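Local coordinates for Rpb7-binding protein seb1 (Schizosaccharomyces pombe 972h-, PDB 5MDT), which drives transcription termination by binding RNA polymerase II, through a CTD-interacting domain that probably recognises the polymerase's C-terminal domain, and nascent RNA, at residues I26-N40 and Y64-G76. Numbering follows the deposited sequence.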
# COMPACT_ATOMS: atom_id res chain seq x y z
N ILE A 26 5.52 -4.12 9.37
CA ILE A 26 4.78 -3.00 8.77
C ILE A 26 5.31 -1.68 9.38
O ILE A 26 5.63 -0.75 8.63
CB ILE A 26 3.26 -3.18 8.95
CG1 ILE A 26 2.75 -4.36 8.08
CG2 ILE A 26 2.47 -1.89 8.65
CD1 ILE A 26 1.36 -4.84 8.57
N LEU A 27 5.46 -1.64 10.71
CA LEU A 27 5.99 -0.43 11.32
C LEU A 27 7.40 -0.13 10.88
O LEU A 27 7.71 1.04 10.61
CB LEU A 27 5.91 -0.49 12.85
CG LEU A 27 4.48 -0.56 13.42
CD1 LEU A 27 4.48 -0.86 14.90
CD2 LEU A 27 3.66 0.68 13.07
N LYS A 28 8.30 -1.14 10.82
CA LYS A 28 9.70 -0.90 10.40
C LYS A 28 9.77 -0.38 8.95
O LYS A 28 10.50 0.57 8.65
CB LYS A 28 10.54 -2.19 10.51
CG LYS A 28 10.77 -2.72 11.93
CD LYS A 28 11.92 -3.73 11.99
CE LYS A 28 11.58 -5.11 11.48
NZ LYS A 28 12.80 -5.92 11.21
N LEU A 29 9.00 -1.00 8.06
CA LEU A 29 8.99 -0.63 6.64
C LEU A 29 8.50 0.79 6.48
O LEU A 29 9.09 1.55 5.73
CB LEU A 29 8.05 -1.61 5.89
CG LEU A 29 8.58 -3.03 5.72
CD1 LEU A 29 7.44 -3.98 5.34
CD2 LEU A 29 9.68 -3.09 4.67
N THR A 30 7.44 1.16 7.25
CA THR A 30 6.88 2.49 7.18
C THR A 30 7.90 3.52 7.63
O THR A 30 8.06 4.52 6.94
CB THR A 30 5.59 2.55 7.97
OG1 THR A 30 4.66 1.58 7.44
CG2 THR A 30 4.96 3.93 7.94
N ASN A 31 8.62 3.25 8.76
CA ASN A 31 9.69 4.17 9.21
C ASN A 31 10.76 4.36 8.15
O ASN A 31 11.20 5.50 7.92
CB ASN A 31 10.33 3.67 10.51
CG ASN A 31 9.42 3.89 11.69
OD1 ASN A 31 8.44 4.64 11.60
ND2 ASN A 31 9.68 3.20 12.81
N LEU A 32 11.21 3.26 7.52
CA LEU A 32 12.27 3.38 6.51
C LEU A 32 11.82 4.27 5.34
O LEU A 32 12.57 5.11 4.89
CB LEU A 32 12.70 1.98 6.02
CG LEU A 32 13.55 1.17 7.01
CD1 LEU A 32 13.54 -0.29 6.64
CD2 LEU A 32 15.01 1.62 6.98
N SER A 33 10.56 4.13 4.91
CA SER A 33 10.06 4.93 3.80
C SER A 33 9.93 6.41 4.19
O SER A 33 10.25 7.28 3.40
CB SER A 33 8.74 4.36 3.28
OG SER A 33 7.74 4.58 4.26
N MET A 34 9.52 6.69 5.45
CA MET A 34 9.38 8.07 5.91
C MET A 34 10.72 8.71 6.19
O MET A 34 10.83 9.94 6.16
CB MET A 34 8.49 8.16 7.17
CG MET A 34 7.04 7.80 6.90
SD MET A 34 6.23 8.94 5.75
CE MET A 34 5.86 10.33 6.91
N GLU A 35 11.75 7.90 6.51
CA GLU A 35 13.09 8.45 6.80
C GLU A 35 13.88 8.73 5.51
O GLU A 35 14.93 9.36 5.53
CB GLU A 35 13.90 7.48 7.68
CG GLU A 35 13.40 7.34 9.12
CD GLU A 35 13.74 6.04 9.83
OE1 GLU A 35 14.51 5.23 9.28
OE2 GLU A 35 13.20 5.82 10.94
N ASN A 36 13.35 8.25 4.37
CA ASN A 36 14.03 8.36 3.08
C ASN A 36 13.22 8.96 1.94
O ASN A 36 13.43 8.59 0.79
CB ASN A 36 14.62 6.98 2.74
CG ASN A 36 15.69 6.57 3.72
OD1 ASN A 36 15.45 5.74 4.59
ND2 ASN A 36 16.90 7.08 3.55
N VAL A 37 12.30 9.88 2.27
CA VAL A 37 11.25 10.40 1.38
C VAL A 37 11.76 10.79 -0.02
O VAL A 37 11.01 10.60 -0.98
CB VAL A 37 10.44 11.55 2.04
CG1 VAL A 37 11.22 12.87 2.07
CG2 VAL A 37 9.10 11.73 1.34
N SER A 38 13.00 11.33 -0.16
CA SER A 38 13.46 11.70 -1.51
C SER A 38 13.59 10.49 -2.43
O SER A 38 13.58 10.65 -3.65
CB SER A 38 14.79 12.46 -1.46
OG SER A 38 15.81 11.66 -0.87
N GLU A 39 13.67 9.28 -1.83
CA GLU A 39 13.78 8.03 -2.59
C GLU A 39 12.45 7.30 -2.66
O GLU A 39 12.45 6.11 -2.92
CB GLU A 39 14.89 7.14 -2.00
CG GLU A 39 16.28 7.73 -2.16
CD GLU A 39 16.81 7.83 -3.58
OE1 GLU A 39 16.85 6.79 -4.29
OE2 GLU A 39 17.22 8.94 -3.98
N ASN A 40 11.32 8.01 -2.50
CA ASN A 40 9.99 7.37 -2.49
C ASN A 40 9.71 6.53 -3.75
O ASN A 40 9.03 5.52 -3.64
CB ASN A 40 8.87 8.37 -2.21
CG ASN A 40 8.64 9.38 -3.31
OD1 ASN A 40 8.03 9.08 -4.34
ND2 ASN A 40 9.08 10.62 -3.07
N TYR A 64 -1.57 -4.31 3.42
CA TYR A 64 -1.41 -3.63 4.72
C TYR A 64 -0.13 -2.76 4.71
O TYR A 64 -0.10 -1.69 5.32
CB TYR A 64 -1.33 -4.63 5.87
CG TYR A 64 -2.65 -5.32 6.18
CD1 TYR A 64 -3.87 -4.70 5.90
CD2 TYR A 64 -2.67 -6.54 6.84
CE1 TYR A 64 -5.09 -5.30 6.26
CE2 TYR A 64 -3.89 -7.15 7.20
CZ TYR A 64 -5.08 -6.52 6.90
OH TYR A 64 -6.27 -7.10 7.28
N ILE A 65 0.93 -3.24 4.01
CA ILE A 65 2.16 -2.42 3.92
C ILE A 65 1.84 -1.15 3.10
O ILE A 65 2.19 -0.05 3.54
CB ILE A 65 3.32 -3.24 3.28
CG1 ILE A 65 3.78 -4.34 4.25
CG2 ILE A 65 4.53 -2.32 2.86
CD1 ILE A 65 4.57 -5.43 3.53
N LEU A 66 1.21 -1.31 1.93
CA LEU A 66 0.81 -0.20 1.07
C LEU A 66 -0.05 0.79 1.86
O LEU A 66 0.19 1.98 1.78
CB LEU A 66 0.01 -0.72 -0.15
CG LEU A 66 -0.61 0.36 -1.06
CD1 LEU A 66 0.48 1.20 -1.76
CD2 LEU A 66 -1.50 -0.29 -2.15
N ASP A 67 -1.02 0.27 2.65
CA ASP A 67 -1.91 1.11 3.44
C ASP A 67 -1.12 1.99 4.40
O ASP A 67 -1.35 3.20 4.47
CB ASP A 67 -2.89 0.22 4.22
CG ASP A 67 -3.66 1.01 5.26
OD1 ASP A 67 -4.27 2.05 4.90
OD2 ASP A 67 -3.57 0.66 6.47
N SER A 68 -0.21 1.37 5.16
CA SER A 68 0.55 2.11 6.17
C SER A 68 1.46 3.16 5.52
O SER A 68 1.49 4.31 5.96
CB SER A 68 1.38 1.15 7.01
OG SER A 68 2.07 1.84 8.03
N ILE A 69 2.12 2.78 4.44
CA ILE A 69 3.01 3.71 3.74
C ILE A 69 2.25 4.89 3.10
O ILE A 69 2.66 6.03 3.30
CB ILE A 69 3.88 2.93 2.74
CG1 ILE A 69 4.95 2.11 3.53
CG2 ILE A 69 4.56 3.91 1.76
CD1 ILE A 69 5.73 1.13 2.70
N VAL A 70 1.14 4.63 2.37
CA VAL A 70 0.38 5.70 1.69
C VAL A 70 -0.19 6.69 2.71
O VAL A 70 -0.04 7.90 2.51
CB VAL A 70 -0.68 5.20 0.67
CG1 VAL A 70 -1.88 4.51 1.34
CG2 VAL A 70 -1.14 6.35 -0.24
N ARG A 71 -0.78 6.19 3.81
CA ARG A 71 -1.32 7.10 4.83
C ARG A 71 -0.21 7.90 5.55
O ARG A 71 -0.44 9.05 5.92
CB ARG A 71 -2.20 6.33 5.80
CG ARG A 71 -3.56 5.96 5.18
CD ARG A 71 -4.56 5.44 6.20
NE ARG A 71 -4.14 4.15 6.75
CZ ARG A 71 -3.52 3.99 7.92
NH1 ARG A 71 -3.28 5.03 8.70
NH2 ARG A 71 -3.13 2.78 8.30
N SER A 72 0.99 7.32 5.68
CA SER A 72 2.13 8.02 6.29
C SER A 72 2.66 9.12 5.36
O SER A 72 2.88 10.22 5.83
CB SER A 72 3.22 7.04 6.72
OG SER A 72 2.74 6.28 7.81
N PHE A 73 2.75 8.86 4.02
CA PHE A 73 3.12 9.92 3.07
C PHE A 73 2.06 11.02 3.06
O PHE A 73 2.41 12.20 3.01
CB PHE A 73 3.27 9.36 1.64
CG PHE A 73 4.49 8.52 1.33
CD1 PHE A 73 5.75 8.91 1.77
CD2 PHE A 73 4.40 7.43 0.47
CE1 PHE A 73 6.89 8.16 1.43
CE2 PHE A 73 5.54 6.71 0.10
CZ PHE A 73 6.78 7.08 0.58
N GLN A 74 0.77 10.64 3.10
CA GLN A 74 -0.35 11.59 3.14
C GLN A 74 -0.22 12.50 4.38
O GLN A 74 -0.35 13.72 4.26
CB GLN A 74 -1.70 10.85 3.14
CG GLN A 74 -2.89 11.79 3.31
CD GLN A 74 -4.22 11.12 3.52
OE1 GLN A 74 -4.31 9.95 3.92
NE2 GLN A 74 -5.30 11.87 3.30
N ASP A 75 0.11 11.90 5.55
CA ASP A 75 0.28 12.69 6.79
C ASP A 75 1.41 13.70 6.66
O ASP A 75 1.26 14.86 7.05
CB ASP A 75 0.50 11.77 8.00
CG ASP A 75 -0.71 10.96 8.41
OD1 ASP A 75 -1.83 11.30 7.97
OD2 ASP A 75 -0.53 9.97 9.16
N GLY A 76 2.53 13.25 6.08
CA GLY A 76 3.69 14.09 5.82
C GLY A 76 3.38 15.25 4.89
O GLY A 76 3.86 16.36 5.11
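Ser68 and Thr30 make the polar centre of this helix pair: Ser68 OG donates to Thr30 OG1 at 2.7 Å. Thr30 OG1 in turn donates to Ile26 O, reaching it from above the carbonyl plane, on the face opposite to that used by Thr30 N, so the relay ends on a main-chain oxygen. With OG1 beside the backbone N (chi1 -58°), the threonine sends CG2 the other way, to 3.2 Å from Ser72 OG, and that hydroxyl is itself turned back onto Ser68 O. Without the hydroxyl and methyl of Thr30, as with an alanine here, Ser68 OG is likely to lose its acceptor and a gap to open beside Ser72.

Apolar contacts flank this centre. Toward the helix starts, Ile26 spreads its branches, CD1 against Tyr64 CB and CG2 at 3.6 Å from Ser68 CB, while Leu29 CD1 meets Ile65 CD1 at 3.7 Å. Phe7 and Ile10 of helix 4-16 also touch Leu29.

At the other end sulfur and ring meet. Met34, bent at chi2 (-63°) and chi3, folds its thioether over Ser72 and makes an oblique Met-aromatic contact with Phe73, SD 5.0 Å from the ring centroid. Past the end of helix 23-35, at the start of helix 40-53, Asn40 CB approaches Phe73 CZ at 3.7 Å; its amide bonds to Val37 O, Asp89 O and Lys98, which would fix its rotation.

The axes of 26-35 and 64-76 come within 9.2 Å and cross at -37°; the contact joins helices 23-35 and 59-79 of the all-helical CID fold. The hydroxyls of Thr30, Ser33, Ser68 and Ser72 each donate to an oxygen, Ser33 OG to Thr30 O, consistent with the close approach there (Thr30 CA to Ile69 CA 5.3 Å), with larger, mostly apolar side chains packing at either end.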